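Long-range contacts in uncharacterized protein (Bacteroides ovatus, PDB 4IRT), which is of unknown function but is a putative neuraminidase with a BNR-repeat-like beta-propeller fold, and so may act on sialic-acid-bearing glycans: residues V7-G12 against Q401-L406; H95-C100 against M114-V119; Q182-E187 against E372-Q377; Q279-W284 against Q292-D297. All blocks are in the same frame, centred on the assembly; numbering follows the deposited sequence. Where two conformers were deposited one is given.

The four contacts sample different parts of one beta-propeller chain. Interaction 1 joins the two ends of the chain, and the other three are nested inside the loop that it closes. Interaction 2 fastens a loop to the edge strand of a sheet, and interaction 4 is a hairpin; their centres lie 38 Å apart on opposite sides of the chain's centre. Interaction 3, whose centre lies about 12 Å from that of the chain, is the innermost, with its nearest atoms about 7 Å from those of interaction 1 and about 9 Å from those of interaction 4. No active site is identified; the ethanediol beside interaction 2 probably came from the crystallisation liquor.

Interaction 1 of 4, residues V7-G12 against Q401-L406; sequences VEVGKG and QMIYVL
Val-9 and Gly-10 both face Ile-403, a classic beta bulge in the antiparallel pairing of the N-terminal and C-terminal strands. Joining the two chain ends in one sheet is the "Velcro" closure of beta-propellers. Val-9 N bonds to Ile-403 O at 2.8 Å, and Ile-403 N to Gly-10 O at 2.9 Å, so one residue serves two. Ile-403 suits the spot because its branches reach both ways: CG2 lies 4.2 Å from Val-9 CB, and CD1 comes 3.9 Å from Gly-12 CA, where any CB would collide with it. An alanine in place of Ile-403 would probably open a gap beside Gly-12 and Val-9 and cost Tyr-39 of strand 34-40 in the neighbouring sheet a hydrophobic partner. On the other face, selenomethionine Met-402 bends at chi2 (63°) and chi3, bringing SE to 3.6 Å from Gly-10 N and the CE methyl against the Glu-8 carboxylate. Glu-8 and Tyr-404 run side by side in the same direction, Glu-8 CG 3.7 Å from Tyr-404 CE2, their flat ends turned 54° apart. One water ties these ends together, donating to Glu-8 OE2 at 2.8 Å and lying 2.6 Å from Tyr-404 OH.

Interaction 2 of 4, residues H95-C100 against M114-V119; sequences HPLNYC and MPMTGV. With EDO (1,2-ethanediol), chain L.
The ring of Tyr-99 is the flat surface on which this contact is built, and two selenomethionines address it differently. Met-116 crosses it at about a right angle. Its chain is extended beyond CG, and the terminal methyl CE stands over one face, 3.7 Å from the ring centroid and 15° off the normal, a CH-pi contact. SE lies behind that methyl, 5.0 Å from the same centroid, which makes this a Met-aromatic pair with the methyl foremost. A long, unbranched, polarisable side chain suits such a place. Farther back along it, Met-116 CG rests 3.8 Å from Leu-97 CD2, the two side chains again crossing at about a right angle, and both touch Phe-139 of strand 137-143.

Met-114 meets the ring through its CE, 3.8 Å from Tyr-99 CE2, after a bend at chi3 (-70°), while its carbonyl oxygen lies in the ring plane at the edge, near CD2. The backbones are tied by Met-114 N to Tyr-99 O at 2.8 Å. A water completes the join, donating to Leu-97 O and Met-114 O and accepting from Tyr-99 N.

Beyond the ring, Tyr-99 OH has polar partners in His-87, Trp-163 and Arg-101. Nearby, an ethanediol lies over one face of His-95 and accepts from Asn-98 ND2. Between the two segments there is thus one direct backbone bond, one bridging water and apolar contacts, and the Glu-121 carboxylate accepts from Met-116 N and Thr-117 N. Apolar side chains cover the Tyr-99 ring while Tyr-99 O, the water and Glu-121 satisfy backbone polar groups of an irregular loop beside strand 99-101, the edge of its sheet.

Interaction 3 of 4, residues Q182-E187 against E372-Q377; sequences QLYVDE and ELWKKQ
Lys-375 reaches from helix 371-377 to strand 182-185 and ends in a tight polar knot. Its NZ donates to Val-185 O at 2.8 Å, in the carbonyl plane, and forms a salt bridge with Glu-372 OE2 at 2.9 Å, using that oxygen's syn lone pair. An extended chain beyond CG (chi2 180°) gives the ammonium this reach; a lysine suits the place, its long chain carrying three N-H donors to Val-185 O, Glu-372 OE2 and a water. On the way it slides past Tyr-184 in the opposite direction, Lys-375 CE 3.4 Å from Tyr-184 OH, and NZ stands over the ring face, 4.9 Å from its centroid, a cation-pi contact. Glu-372 and the ring probably stabilise the positive charge.

The other side is looser. That water bridges Lys-375 NZ and Asp-186 O. OE2 of Glu-187 comes 3.6 Å from Lys-375 CA and lies alongside the start of its side chain; the carboxylate forms a salt bridge with Arg-378 instead, OE2 being 6.9 Å from Lys-375 NZ.

Strand and helix axes stay 11.6 Å apart, so side chains do the bridging. They join the first strand of one blade-like propeller sheet to the helix before strand 381-385 of the sheet that pairs the chain ends.

Interaction 4 of 4, residues Q279-W284 against Q292-D297; sequences QYRIVW and QRQITD
Arg-293 O is held twice from the facing strand: Ile-282 N donates to it at 2.9 Å, and the CA-H of Arg-281 approaches it, CA 3.2 Å away. On the Gln-294 side of the hairpin, amides lie against one another. Gln-294, with CG opposite the backbone N (chi1 -179°) and a straight chain, sets NE2 3.3 Å from Gln-279 CD, the amide planes 28° apart. NE2 donates to Thr-296 O at 2.9 Å, almost in its own amide plane, while Gln-279 OE1 accepts from Arg-298 N. Gln-294 OE1 lies over a face of the Arg-281 guanidinium, whose main partner is Glu-272; a water links Arg-281 NH1 to Gln-292 OE1. Replacing Gln-294 with an alanine would probably leave Thr-296 O without its side-chain donor and the Gln-279 amide less firmly packed.

At the other end Trp-284 presents its edge to the aliphatic part of the Arg-293 chain, which was modelled in two conformers. On the face with Ile-282 and Ile-295, these branched side chains fit together, Ile-282 CG2 3.9 Å from Ile-295 CD1. They pack on Val-326 and Tyr-328 of strand 325-330 in the next sheet, while strand 278-285 lies between 264-271 and the outermost strand 290-294.

Interaction 1 of 4, residues V7-G12 against Q401-L406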
# COMPACT_ATOMS: atom_id res chain seq x y z
N VAL A 7 17.20 10.61 -6.45
CA VAL A 7 18.38 9.98 -5.91
C VAL A 7 18.49 8.58 -6.51
O VAL A 7 17.61 7.72 -6.32
CB VAL A 7 18.28 9.88 -4.39
CG1 VAL A 7 19.52 9.19 -3.87
CG2 VAL A 7 18.09 11.26 -3.79
N GLU A 8 19.53 8.35 -7.29
CA GLU A 8 19.71 7.03 -7.88
C GLU A 8 19.95 5.98 -6.80
O GLU A 8 20.69 6.22 -5.82
CB GLU A 8 20.88 7.02 -8.84
CG GLU A 8 20.63 7.74 -10.15
CD GLU A 8 21.76 7.54 -11.15
OE1 GLU A 8 22.82 7.05 -10.75
OE2 GLU A 8 21.57 7.88 -12.33
N VAL A 9 19.31 4.81 -6.99
CA VAL A 9 19.56 3.65 -6.17
C VAL A 9 20.33 2.60 -6.97
O VAL A 9 21.54 2.37 -6.76
CB VAL A 9 18.25 3.05 -5.62
CG1 VAL A 9 18.56 1.84 -4.76
CG2 VAL A 9 17.45 4.08 -4.85
N GLY A 10 19.64 1.99 -7.92
CA GLY A 10 20.22 0.97 -8.78
C GLY A 10 19.20 0.46 -9.78
O GLY A 10 18.02 0.65 -9.61
N LYS A 11 19.66 -0.21 -10.83
CA LYS A 11 18.76 -0.73 -11.83
C LYS A 11 18.03 -1.95 -11.28
O LYS A 11 18.60 -2.75 -10.52
CB LYS A 11 19.52 -1.07 -13.09
CG LYS A 11 20.04 0.17 -13.78
CD LYS A 11 20.72 -0.10 -15.10
CE LYS A 11 21.03 1.21 -15.82
NZ LYS A 11 21.67 1.05 -17.17
N GLY A 12 16.77 -2.08 -11.67
CA GLY A 12 15.93 -3.17 -11.21
C GLY A 12 15.10 -3.73 -12.33
O GLY A 12 14.99 -3.12 -13.39
N GLN A 401 15.48 -0.78 -15.63
CA GLN A 401 15.47 0.68 -15.51
C GLN A 401 15.88 1.12 -14.10
O GLN A 401 15.69 0.40 -13.08
CB GLN A 401 14.08 1.26 -15.89
CG GLN A 401 13.58 0.83 -17.28
CD GLN A 401 14.46 1.34 -18.42
OE1 GLN A 401 15.09 0.55 -19.20
NE2 GLN A 401 14.58 2.63 -18.50
N MSE A 402 16.45 2.32 -14.02
CA MSE A 402 16.96 2.83 -12.74
C MSE A 402 15.85 3.01 -11.75
O MSE A 402 14.80 3.53 -12.09
CB MSE A 402 17.62 4.17 -13.03
CG MSE A 402 18.17 4.88 -11.81
SE MSE A 402 19.58 3.88 -10.94
CE MSE A 402 20.92 4.10 -12.35
N ILE A 403 16.09 2.57 -10.52
CA ILE A 403 15.22 2.87 -9.37
C ILE A 403 15.77 4.13 -8.70
O ILE A 403 17.01 4.29 -8.53
CB ILE A 403 15.17 1.72 -8.37
CG1 ILE A 403 14.48 0.50 -9.01
CG2 ILE A 403 14.45 2.12 -7.11
CD1 ILE A 403 14.81 -0.80 -8.30
N TYR A 404 14.87 5.04 -8.40
CA TYR A 404 15.21 6.26 -7.65
C TYR A 404 14.41 6.39 -6.39
O TYR A 404 13.27 5.87 -6.30
CB TYR A 404 14.84 7.49 -8.47
CG TYR A 404 15.41 7.55 -9.86
CD1 TYR A 404 14.73 6.98 -10.93
CD2 TYR A 404 16.60 8.20 -10.11
CE1 TYR A 404 15.26 7.05 -12.22
CE2 TYR A 404 17.14 8.29 -11.39
CZ TYR A 404 16.45 7.72 -12.44
OH TYR A 404 16.98 7.79 -13.70
N VAL A 405 14.94 7.13 -5.43
CA VAL A 405 14.07 7.73 -4.44
C VAL A 405 13.83 9.18 -4.87
O VAL A 405 14.79 9.96 -5.03
CB VAL A 405 14.66 7.65 -3.02
CG1 VAL A 405 13.79 8.42 -2.04
CG2 VAL A 405 14.81 6.20 -2.60
N LEU A 406 12.57 9.51 -5.09
CA LEU A 406 12.21 10.86 -5.43
C LEU A 406 11.89 11.61 -4.15
O LEU A 406 10.91 11.28 -3.42
CB LEU A 406 11.03 10.85 -6.41
CG LEU A 406 10.74 12.16 -7.16
CD1 LEU A 406 9.73 11.91 -8.28
CD2 LEU A 406 10.19 13.21 -6.23
O HOH W 1 19.51 7.33 -14.21

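Interaction 2 of 4, residues H95-C100 against M114-V119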
# COMPACT_ATOMS: atom_id res chain seq x y z
N HIS A 95 0.87 -18.90 -2.27
CA HIS A 95 2.00 -19.79 -2.02
C HIS A 95 2.33 -19.81 -0.55
O HIS A 95 1.95 -18.90 0.17
CB HIS A 95 3.27 -19.30 -2.75
CG HIS A 95 3.18 -19.40 -4.24
ND1 HIS A 95 2.85 -18.32 -5.02
CD2 HIS A 95 3.40 -20.43 -5.09
CE1 HIS A 95 2.83 -18.69 -6.30
NE2 HIS A 95 3.18 -19.96 -6.36
N PRO A 96 3.13 -20.79 -0.11
CA PRO A 96 3.54 -20.77 1.29
C PRO A 96 4.29 -19.50 1.65
O PRO A 96 4.98 -18.92 0.80
CB PRO A 96 4.47 -22.00 1.39
CG PRO A 96 3.91 -22.94 0.37
CD PRO A 96 3.51 -22.05 -0.78
N LEU A 97 4.13 -19.05 2.88
CA LEU A 97 4.74 -17.81 3.35
C LEU A 97 6.25 -17.84 3.18
O LEU A 97 6.90 -18.81 3.57
CB LEU A 97 4.39 -17.60 4.82
CG LEU A 97 5.03 -16.40 5.51
CD1 LEU A 97 4.39 -15.12 5.02
CD2 LEU A 97 4.85 -16.55 7.03
N ASN A 98 6.76 -16.78 2.57
CA ASN A 98 8.18 -16.42 2.50
C ASN A 98 8.42 -15.20 3.36
O ASN A 98 7.92 -14.11 3.03
CB ASN A 98 8.56 -16.05 1.07
CG ASN A 98 8.34 -17.20 0.09
OD1 ASN A 98 8.77 -18.34 0.34
ND2 ASN A 98 7.68 -16.91 -1.03
N TYR A 99 9.18 -15.40 4.44
CA TYR A 99 9.40 -14.41 5.48
C TYR A 99 10.80 -14.59 6.10
O TYR A 99 11.17 -15.71 6.52
CB TYR A 99 8.32 -14.55 6.57
CG TYR A 99 8.64 -13.79 7.83
CD1 TYR A 99 8.87 -12.42 7.80
CD2 TYR A 99 8.73 -14.45 9.05
CE1 TYR A 99 9.17 -11.72 8.96
CE2 TYR A 99 9.01 -13.77 10.21
CZ TYR A 99 9.25 -12.41 10.17
OH TYR A 99 9.53 -11.73 11.33
N CYS A 100 11.56 -13.50 6.13
CA CYS A 100 12.90 -13.47 6.67
C CYS A 100 13.08 -12.23 7.51
O CYS A 100 12.32 -11.24 7.38
CB CYS A 100 13.92 -13.35 5.56
SG CYS A 100 13.85 -14.73 4.46
N MSE A 114 11.35 -18.30 7.59
CA MSE A 114 10.76 -18.72 8.85
C MSE A 114 9.25 -18.63 8.82
O MSE A 114 8.69 -17.84 8.07
CB MSE A 114 11.16 -17.77 9.99
CG MSE A 114 12.65 -17.76 10.21
SE MSE A 114 13.07 -16.41 11.58
CE MSE A 114 12.69 -14.80 10.60
N PRO A 115 8.57 -19.43 9.65
CA PRO A 115 7.15 -19.24 9.87
C PRO A 115 6.90 -18.03 10.75
O PRO A 115 7.84 -17.49 11.36
CB PRO A 115 6.73 -20.52 10.59
CG PRO A 115 7.94 -20.97 11.33
CD PRO A 115 9.13 -20.50 10.51
N MSE A 116 5.65 -17.59 10.80
CA MSE A 116 5.23 -16.60 11.77
C MSE A 116 4.57 -17.36 12.90
O MSE A 116 5.18 -17.55 13.96
CB MSE A 116 4.34 -15.54 11.12
CG MSE A 116 5.19 -14.58 10.26
SE MSE A 116 3.96 -13.37 9.33
CE MSE A 116 5.34 -12.14 8.69
N THR A 117 3.34 -17.83 12.68
CA THR A 117 2.67 -18.71 13.68
C THR A 117 2.64 -20.18 13.26
O THR A 117 2.31 -21.08 14.06
CB THR A 117 1.23 -18.24 13.93
OG1 THR A 117 0.41 -18.57 12.81
CG2 THR A 117 1.22 -16.76 14.15
N GLY A 118 2.97 -20.44 12.01
CA GLY A 118 2.91 -21.79 11.44
C GLY A 118 1.52 -22.27 11.10
O GLY A 118 1.34 -23.44 10.73
N VAL A 119 0.52 -21.40 11.22
CA VAL A 119 -0.87 -21.76 10.95
C VAL A 119 -1.43 -20.88 9.85
O VAL A 119 -1.27 -19.66 9.89
CB VAL A 119 -1.75 -21.57 12.21
CG1 VAL A 119 -3.19 -22.04 11.94
CG2 VAL A 119 -1.15 -22.29 13.41
C1 EDO L . 6.49 -18.42 -5.62
O1 EDO L . 7.11 -19.39 -6.50
C2 EDO L . 6.61 -18.82 -4.15
O2 EDO L . 7.90 -18.49 -3.61
O HOH W 2 9.00 -18.23 5.28

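Interaction 3 of 4, residues Q182-E187 against E372-Q377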
# COMPACT_ATOMS: atom_id res chain seq x y z
N GLN A 182 -7.06 -2.00 2.48
CA GLN A 182 -5.84 -1.23 2.77
C GLN A 182 -5.90 -0.69 4.19
O GLN A 182 -7.00 -0.54 4.76
CB GLN A 182 -5.63 -0.07 1.75
CG GLN A 182 -6.84 0.86 1.57
CD GLN A 182 -7.84 0.39 0.53
OE1 GLN A 182 -7.50 -0.32 -0.42
NE2 GLN A 182 -9.11 0.78 0.73
N LEU A 183 -4.74 -0.49 4.79
CA LEU A 183 -4.63 -0.09 6.18
C LEU A 183 -3.61 1.00 6.33
O LEU A 183 -2.82 1.26 5.42
CB LEU A 183 -4.22 -1.25 7.10
CG LEU A 183 -5.13 -2.46 7.08
CD1 LEU A 183 -4.70 -3.46 6.03
CD2 LEU A 183 -5.19 -3.20 8.39
N TYR A 184 -3.62 1.59 7.51
CA TYR A 184 -2.64 2.59 7.90
C TYR A 184 -2.64 2.68 9.42
O TYR A 184 -3.70 2.63 10.05
CB TYR A 184 -3.01 3.94 7.32
CG TYR A 184 -1.98 5.03 7.48
CD1 TYR A 184 -0.90 5.12 6.61
CD2 TYR A 184 -2.13 6.04 8.46
CE1 TYR A 184 0.04 6.13 6.72
CE2 TYR A 184 -1.18 7.06 8.57
CZ TYR A 184 -0.10 7.11 7.66
OH TYR A 184 0.85 8.10 7.73
N VAL A 185 -1.45 2.81 10.01
CA VAL A 185 -1.38 3.00 11.46
C VAL A 185 -1.00 4.44 11.68
O VAL A 185 0.05 4.89 11.20
CB VAL A 185 -0.35 2.05 12.10
CG1 VAL A 185 -0.25 2.32 13.60
CG2 VAL A 185 -0.76 0.61 11.83
N ASP A 186 -1.88 5.18 12.35
CA ASP A 186 -1.69 6.62 12.44
C ASP A 186 -0.66 6.99 13.50
O ASP A 186 -0.05 6.13 14.13
CB ASP A 186 -3.02 7.39 12.60
CG ASP A 186 -3.71 7.17 13.93
OD1 ASP A 186 -3.05 6.76 14.92
OD2 ASP A 186 -4.93 7.44 14.01
N GLU A 187 -0.42 8.28 13.64
CA GLU A 187 0.63 8.75 14.55
C GLU A 187 0.29 8.56 16.03
O GLU A 187 1.14 8.78 16.90
CB GLU A 187 1.02 10.19 14.20
CG GLU A 187 1.71 10.21 12.86
CD GLU A 187 1.70 11.55 12.13
OE1 GLU A 187 1.62 12.59 12.80
OE2 GLU A 187 1.82 11.55 10.88
N GLU A 372 6.97 6.03 7.06
CA GLU A 372 7.55 6.44 8.34
C GLU A 372 8.26 7.79 8.30
O GLU A 372 8.17 8.59 9.22
CB GLU A 372 8.43 5.31 8.88
CG GLU A 372 7.65 4.00 9.05
CD GLU A 372 6.30 4.19 9.77
OE1 GLU A 372 6.31 4.52 10.97
OE2 GLU A 372 5.24 4.03 9.14
N LEU A 373 8.92 8.10 7.19
CA LEU A 373 9.55 9.39 7.03
C LEU A 373 8.52 10.51 6.98
O LEU A 373 8.75 11.57 7.52
CB LEU A 373 10.38 9.42 5.75
CG LEU A 373 11.25 10.64 5.54
CD1 LEU A 373 12.31 10.79 6.63
CD2 LEU A 373 11.92 10.48 4.19
N TRP A 374 7.37 10.27 6.36
CA TRP A 374 6.32 11.27 6.39
C TRP A 374 5.84 11.47 7.85
O TRP A 374 5.72 12.62 8.31
CB TRP A 374 5.17 10.90 5.44
CG TRP A 374 4.06 11.88 5.59
CD1 TRP A 374 2.91 11.71 6.30
CD2 TRP A 374 4.06 13.23 5.14
NE1 TRP A 374 2.17 12.86 6.28
CE2 TRP A 374 2.84 13.81 5.56
CE3 TRP A 374 4.93 14.00 4.37
CZ2 TRP A 374 2.49 15.11 5.26
CZ3 TRP A 374 4.58 15.31 4.08
CH2 TRP A 374 3.36 15.84 4.51
N LYS A 375 5.58 10.38 8.56
CA LYS A 375 5.08 10.48 9.92
C LYS A 375 6.04 11.18 10.87
O LYS A 375 5.61 11.97 11.71
CB LYS A 375 4.76 9.10 10.48
CG LYS A 375 3.61 8.36 9.82
CD LYS A 375 3.48 7.02 10.52
CE LYS A 375 2.57 6.08 9.80
NZ LYS A 375 2.76 4.74 10.42
N LYS A 376 7.33 10.88 10.75
CA LYS A 376 8.32 11.36 11.72
C LYS A 376 8.93 12.67 11.31
O LYS A 376 9.26 13.48 12.17
CB LYS A 376 9.44 10.33 11.91
CG LYS A 376 9.00 8.95 12.35
CD LYS A 376 8.62 8.90 13.81
CE LYS A 376 8.22 7.47 14.18
NZ LYS A 376 8.03 7.30 15.64
N GLN A 377 9.11 12.89 10.00
CA GLN A 377 9.84 14.06 9.52
C GLN A 377 9.11 14.97 8.52
O GLN A 377 9.65 15.99 8.12
CB GLN A 377 11.20 13.64 8.96
CG GLN A 377 12.09 12.94 9.98
CD GLN A 377 13.52 12.79 9.49
OE1 GLN A 377 14.03 13.67 8.80
NE2 GLN A 377 14.16 11.69 9.86
O HOH W 3 2.65 4.81 13.21

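Interaction 4 of 4, residues Q279-W284 against Q292-D297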
# COMPACT_ATOMS: atom_id res chain seq x y z
N GLN A 279 -12.39 8.75 -12.51
CA GLN A 279 -11.78 9.95 -11.97
C GLN A 279 -11.23 9.62 -10.61
O GLN A 279 -11.86 8.88 -9.85
CB GLN A 279 -12.84 11.06 -11.77
CG GLN A 279 -13.61 11.45 -13.02
CD GLN A 279 -12.81 12.30 -14.01
OE1 GLN A 279 -11.67 12.70 -13.74
NE2 GLN A 279 -13.41 12.57 -15.15
N TYR A 280 -10.08 10.21 -10.30
CA TYR A 280 -9.48 10.10 -8.99
C TYR A 280 -10.33 10.79 -7.90
O TYR A 280 -10.96 11.83 -8.13
CB TYR A 280 -8.08 10.69 -9.01
CG TYR A 280 -7.02 9.85 -9.65
CD1 TYR A 280 -6.54 8.69 -9.02
CD2 TYR A 280 -6.44 10.22 -10.89
CE1 TYR A 280 -5.52 7.94 -9.57
CE2 TYR A 280 -5.42 9.43 -11.46
CZ TYR A 280 -4.97 8.33 -10.80
OH TYR A 280 -3.94 7.53 -11.26
N ARG A 281 -10.36 10.16 -6.73
CA ARG A 281 -11.19 10.56 -5.62
C ARG A 281 -10.43 10.51 -4.32
O ARG A 281 -9.52 9.70 -4.16
CB ARG A 281 -12.34 9.56 -5.45
CG ARG A 281 -13.06 9.27 -6.75
CD ARG A 281 -13.97 10.41 -7.19
NE ARG A 281 -14.59 10.09 -8.49
CZ ARG A 281 -15.74 10.60 -8.94
NH1 ARG A 281 -16.39 11.49 -8.22
NH2 ARG A 281 -16.23 10.23 -10.13
N ILE A 282 -10.87 11.32 -3.36
CA ILE A 282 -10.52 11.13 -1.96
C ILE A 282 -11.80 11.05 -1.12
O ILE A 282 -12.77 11.78 -1.36
CB ILE A 282 -9.55 12.25 -1.48
CG1 ILE A 282 -8.92 11.88 -0.15
CG2 ILE A 282 -10.23 13.61 -1.42
CD1 ILE A 282 -7.66 12.66 0.17
N VAL A 283 -11.79 10.16 -0.13
CA VAL A 283 -12.90 9.97 0.81
C VAL A 283 -12.29 10.09 2.20
O VAL A 283 -11.31 9.42 2.50
CB VAL A 283 -13.53 8.59 0.61
CG1 VAL A 283 -14.57 8.24 1.67
CG2 VAL A 283 -14.09 8.45 -0.79
N TRP A 284 -12.88 10.89 3.07
CA TRP A 284 -12.35 11.07 4.41
C TRP A 284 -13.44 11.39 5.41
O TRP A 284 -14.55 11.79 5.03
CB TRP A 284 -11.28 12.18 4.42
CG TRP A 284 -11.83 13.61 4.41
CD1 TRP A 284 -11.96 14.46 5.48
CD2 TRP A 284 -12.32 14.33 3.27
NE1 TRP A 284 -12.50 15.66 5.07
CE2 TRP A 284 -12.75 15.60 3.73
CE3 TRP A 284 -12.48 14.03 1.90
CZ2 TRP A 284 -13.27 16.56 2.89
CZ3 TRP A 284 -12.98 14.99 1.07
CH2 TRP A 284 -13.40 16.25 1.58
N GLN A 292 -16.47 13.29 0.17
CA GLN A 292 -15.79 12.85 -1.01
C GLN A 292 -15.43 14.06 -1.86
O GLN A 292 -16.14 15.07 -1.83
CB GLN A 292 -16.69 11.93 -1.85
CG GLN A 292 -18.00 12.60 -2.31
CD GLN A 292 -18.83 11.74 -3.27
OE1 GLN A 292 -18.32 11.18 -4.23
NE2 GLN A 292 -20.14 11.72 -3.04
N ARG A 293 -14.30 13.98 -2.57
CA ARG A 293 -14.00 14.96 -3.59
C ARG A 293 -13.36 14.28 -4.79
O ARG A 293 -12.64 13.26 -4.66
CB ARG A 293 -13.09 16.07 -3.05
CG ARG A 293 -13.68 16.91 -1.91
CD ARG A 293 -14.66 17.97 -2.38
NE ARG A 293 -15.03 18.86 -1.29
CZ ARG A 293 -15.98 18.57 -0.40
NH1 ARG A 293 -16.63 17.42 -0.52
NH2 ARG A 293 -16.28 19.42 0.57
N GLN A 294 -13.62 14.85 -5.95
CA GLN A 294 -12.98 14.45 -7.20
C GLN A 294 -11.71 15.31 -7.40
O GLN A 294 -11.73 16.53 -7.24
CB GLN A 294 -13.93 14.67 -8.35
CG GLN A 294 -13.39 14.26 -9.72
CD GLN A 294 -14.42 14.48 -10.83
OE1 GLN A 294 -15.63 14.44 -10.58
NE2 GLN A 294 -13.94 14.67 -12.05
N ILE A 295 -10.63 14.65 -7.78
CA ILE A 295 -9.31 15.26 -7.78
C ILE A 295 -8.98 15.89 -9.12
O ILE A 295 -8.47 17.01 -9.13
CB ILE A 295 -8.21 14.23 -7.45
CG1 ILE A 295 -8.52 13.45 -6.18
CG2 ILE A 295 -6.84 14.91 -7.34
CD1 ILE A 295 -8.72 14.28 -4.93
N THR A 296 -9.21 15.21 -10.22
CA THR A 296 -8.89 15.81 -11.54
C THR A 296 -10.11 15.77 -12.45
O THR A 296 -11.15 15.28 -12.04
CB THR A 296 -7.61 15.23 -12.22
OG1 THR A 296 -7.84 13.90 -12.64
CG2 THR A 296 -6.40 15.25 -11.28
N ASP A 297 -10.02 16.36 -13.63
CA ASP A 297 -11.11 16.34 -14.59
C ASP A 297 -10.60 15.64 -15.84
O ASP A 297 -10.34 16.26 -16.86
CB ASP A 297 -11.61 17.77 -14.91
CG ASP A 297 -12.85 17.76 -15.83
OD1 ASP A 297 -13.64 16.78 -15.82
OD2 ASP A 297 -13.04 18.75 -16.58
O HOH W 4 -16.29 12.53 -5.58